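Local structure of peptide amidase (Stenotrophomonas maltophilia, 1M22) at residues C163-G168 / D187-C192. The protein probably hydrolyses amide bonds, as a peptide amidase of the amidase signature family. Sequence-based numbering, arbitrary orientation.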
ATOM      1  N   CYS A 163     -11.440  -1.365   3.319  1.00  6.58           N
ATOM      2  CA  CYS A 163     -10.599  -2.544   3.100  1.00  7.01           C
ATOM      3  C   CYS A 163      -9.322  -2.358   3.941  1.00  6.95           C
ATOM      4  O   CYS A 163      -9.318  -1.551   4.869  1.00  8.12           O
ATOM      5  CB  CYS A 163     -10.267  -2.733   1.614  1.00  9.15           C
ATOM      6  SG  CYS A 163      -9.643  -4.392   1.189  1.00 14.20           S
ATOM      7  N   GLY A 164      -8.246  -3.082   3.630  1.00  7.04           N
ATOM      8  CA  GLY A 164      -7.023  -2.980   4.425  1.00  7.75           C
ATOM      9  C   GLY A 164      -5.890  -3.780   3.800  1.00  7.26           C
ATOM     10  O   GLY A 164      -6.137  -4.414   2.786  1.00  7.13           O
ATOM     11  N   SER A 165      -4.741  -3.936   4.462  1.00 15.41           N
ATOM     12  CA  SER A 165      -4.540  -3.503   5.800  1.00 10.94           C
ATOM     13  C   SER A 165      -4.079  -1.992   5.830  1.00  7.87           C
ATOM     14  O   SER A 165      -3.919  -1.390   6.881  1.00  6.61           O
ATOM     15  CB  SER A 165      -3.739  -4.287   6.750  1.00 18.17           C
ATOM     16  OG  SER A 165      -2.418  -4.428   6.253  1.00  8.29           O
ATOM     17  N   SER A 166      -3.852  -1.397   4.666  1.00  6.40           N
ATOM     18  CA  SER A 166      -3.412   0.008   4.558  1.00  5.48           C
ATOM     19  C   SER A 166      -4.629   0.917   4.385  1.00  5.98           C
ATOM     20  O   SER A 166      -4.682   1.756   3.478  1.00  8.08           O
ATOM     21  CB  SER A 166      -2.493   0.183   3.343  1.00  5.40           C
ATOM     22  OG  SER A 166      -1.361  -0.673   3.397  1.00  5.56           O
ATOM     23  N   SER A 167      -5.589   0.757   5.285  1.00  6.21           N
ATOM     24  CA  SER A 167      -6.847   1.483   5.235  1.00  6.34           C
ATOM     25  C   SER A 167      -6.731   3.000   5.266  1.00  5.33           C
ATOM     26  O   SER A 167      -7.219   3.682   4.363  1.00  6.37           O
ATOM     27  CB  SER A 167      -7.735   1.012   6.386  1.00  7.46           C
ATOM     28  OG  SER A 167      -7.656  -0.398   6.543  1.00  7.99           O
ATOM     29  N   GLY A 168      -6.090   3.523   6.304  1.00  5.57           N
ATOM     30  CA  GLY A 168      -5.944   4.957   6.448  1.00  7.03           C
ATOM     31  C   GLY A 168      -5.156   5.616   5.339  1.00  6.40           C
ATOM     32  O   GLY A 168      -5.468   6.735   4.934  1.00  7.09           O
ATOM     33  N   ASP A 187      -0.244  -9.430   1.534  1.00  8.59           N
ATOM     34  CA  ASP A 187      -1.098 -10.069   0.533  1.00  7.61           C
ATOM     35  C   ASP A 187      -2.379  -9.253   0.350  1.00  8.60           C
ATOM     36  O   ASP A 187      -3.383  -9.474   1.037  1.00 10.05           O
ATOM     37  CB  ASP A 187      -1.454 -11.518   0.887  1.00  8.66           C
ATOM     38  CG  ASP A 187      -2.080 -12.257  -0.295  1.00 10.78           C
ATOM     39  OD1 ASP A 187      -2.751 -11.605  -1.123  1.00 11.53           O
ATOM     40  OD2 ASP A 187      -1.908 -13.489  -0.411  1.00 12.48           O
ATOM     41  N   GLY A 188      -2.312  -8.293  -0.568  1.00  7.22           N
ATOM     42  CA  GLY A 188      -3.444  -7.439  -0.887  1.00  7.72           C
ATOM     43  C   GLY A 188      -3.557  -6.122  -0.137  1.00  7.26           C
ATOM     44  O   GLY A 188      -4.336  -5.256  -0.547  1.00  8.09           O
ATOM     45  N   SER A 189      -2.770  -5.943   0.922  1.00  6.52           N
ATOM     46  CA  SER A 189      -2.867  -4.739   1.752  1.00  6.94           C
ATOM     47  C   SER A 189      -2.586  -3.369   1.147  1.00  6.06           C
ATOM     48  O   SER A 189      -2.837  -2.353   1.801  1.00  6.44           O
ATOM     49  CB  SER A 189      -2.045  -4.912   3.027  1.00  8.42           C
ATOM     50  OG  SER A 189      -2.730  -5.765   3.932  1.00 17.00           O
ATOM     51  N   ILE A 190      -2.036  -3.321  -0.062  1.00  5.35           N
ATOM     52  CA  ILE A 190      -1.845  -2.034  -0.723  1.00  5.01           C
ATOM     53  C   ILE A 190      -2.844  -1.932  -1.872  1.00  5.36           C
ATOM     54  O   ILE A 190      -3.665  -1.017  -1.908  1.00  6.74           O
ATOM     55  CB  ILE A 190      -0.421  -1.844  -1.306  1.00  5.00           C
ATOM     56  CG1 ILE A 190       0.565  -1.510  -0.182  1.00  6.39           C
ATOM     57  CG2 ILE A 190      -0.424  -0.713  -2.350  1.00  7.02           C
ATOM     58  CD1 ILE A 190       2.010  -1.463  -0.631  1.00  6.99           C
ATOM     59  N   VAL A 191      -2.813  -2.893  -2.789  1.00  5.68           N
ATOM     60  CA  VAL A 191      -3.692  -2.813  -3.948  1.00  6.53           C
ATOM     61  C   VAL A 191      -5.184  -2.917  -3.679  1.00  6.22           C
ATOM     62  O   VAL A 191      -5.973  -2.269  -4.362  1.00  6.30           O
ATOM     63  CB  VAL A 191      -3.284  -3.836  -5.050  1.00  6.46           C
ATOM     64  CG1 VAL A 191      -1.877  -3.520  -5.538  1.00  8.24           C
ATOM     65  CG2 VAL A 191      -3.363  -5.260  -4.523  1.00  9.19           C
ATOM     66  N   CYS A 192      -5.581  -3.702  -2.684  1.00  6.28           N
ATOM     67  CA  CYS A 192      -7.006  -3.828  -2.402  1.00  8.70           C
ATOM     68  C   CYS A 192      -7.595  -2.530  -1.848  1.00  6.14           C
ATOM     69  O   CYS A 192      -8.578  -2.020  -2.388  1.00  6.57           O
ATOM     70  CB  CYS A 192      -7.270  -4.985  -1.440  1.00  8.10           C
ATOM     71  SG  CYS A 192      -8.904  -5.711  -1.661  1.00 22.03           S
TER
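The Ser-cisSer-Lys catalytic triad of the amidase signature fold is built where segment 163-168, a glycine- and serine-rich loop running into helix 167-174, meets segment 187-192, which leads into helix 191-196, with nucleophile Ser189 opposite Ser165 and the third member, Lys86, at the end of strand 82-86. The two segments come closest at the catalytic pair, whose CA atoms lie 4.6 Å apart. Ser189 OG sits 2.7 Å from Ser165 OG and also takes a weak, bent hydrogen bond from Ser165 N (2.8 Å), so the nucleophile faces both the hydroxyl and the amide of one residue. The peptide bond from Gly164 to Ser165 is cis, a hallmark of the family. Ser165 OG is tucked between its own backbone N and carbonyl carbon (chi1 60°), a torsion that brings it to Ser189 while Lys86 NZ also hydrogen-bonds to it; this lysine contact fits a relay of protons through Ser165 to the nucleophile. Ser166 is the second-shell residue. Ser166 N and Ser166 OG both bond to Ser189 O, fixing the backbone of the nucleophile: the amide approaches in the carbonyl plane on a lone pair, whereas OG, at 2.7 Å, stands 45° above that plane. Ser166 OG in turn is bonded to Lys86 NZ and Thr184 N, which ties all three triad members into one buried network. Next to this, Gly164 O receives an almost straight CH···O contact from Ser189 CA (171° at the hydrogen). Beyond the serines, Cys192 faces Cys163. With SG anti to the backbone N in both cysteines, the sulfurs point at each other; SG of Cys163 and SG of Cys192 lie 3.2 Å apart, too far for a bond yet inside the usual non-bonded distance, the disulfide seen in another structure of this enzyme being absent.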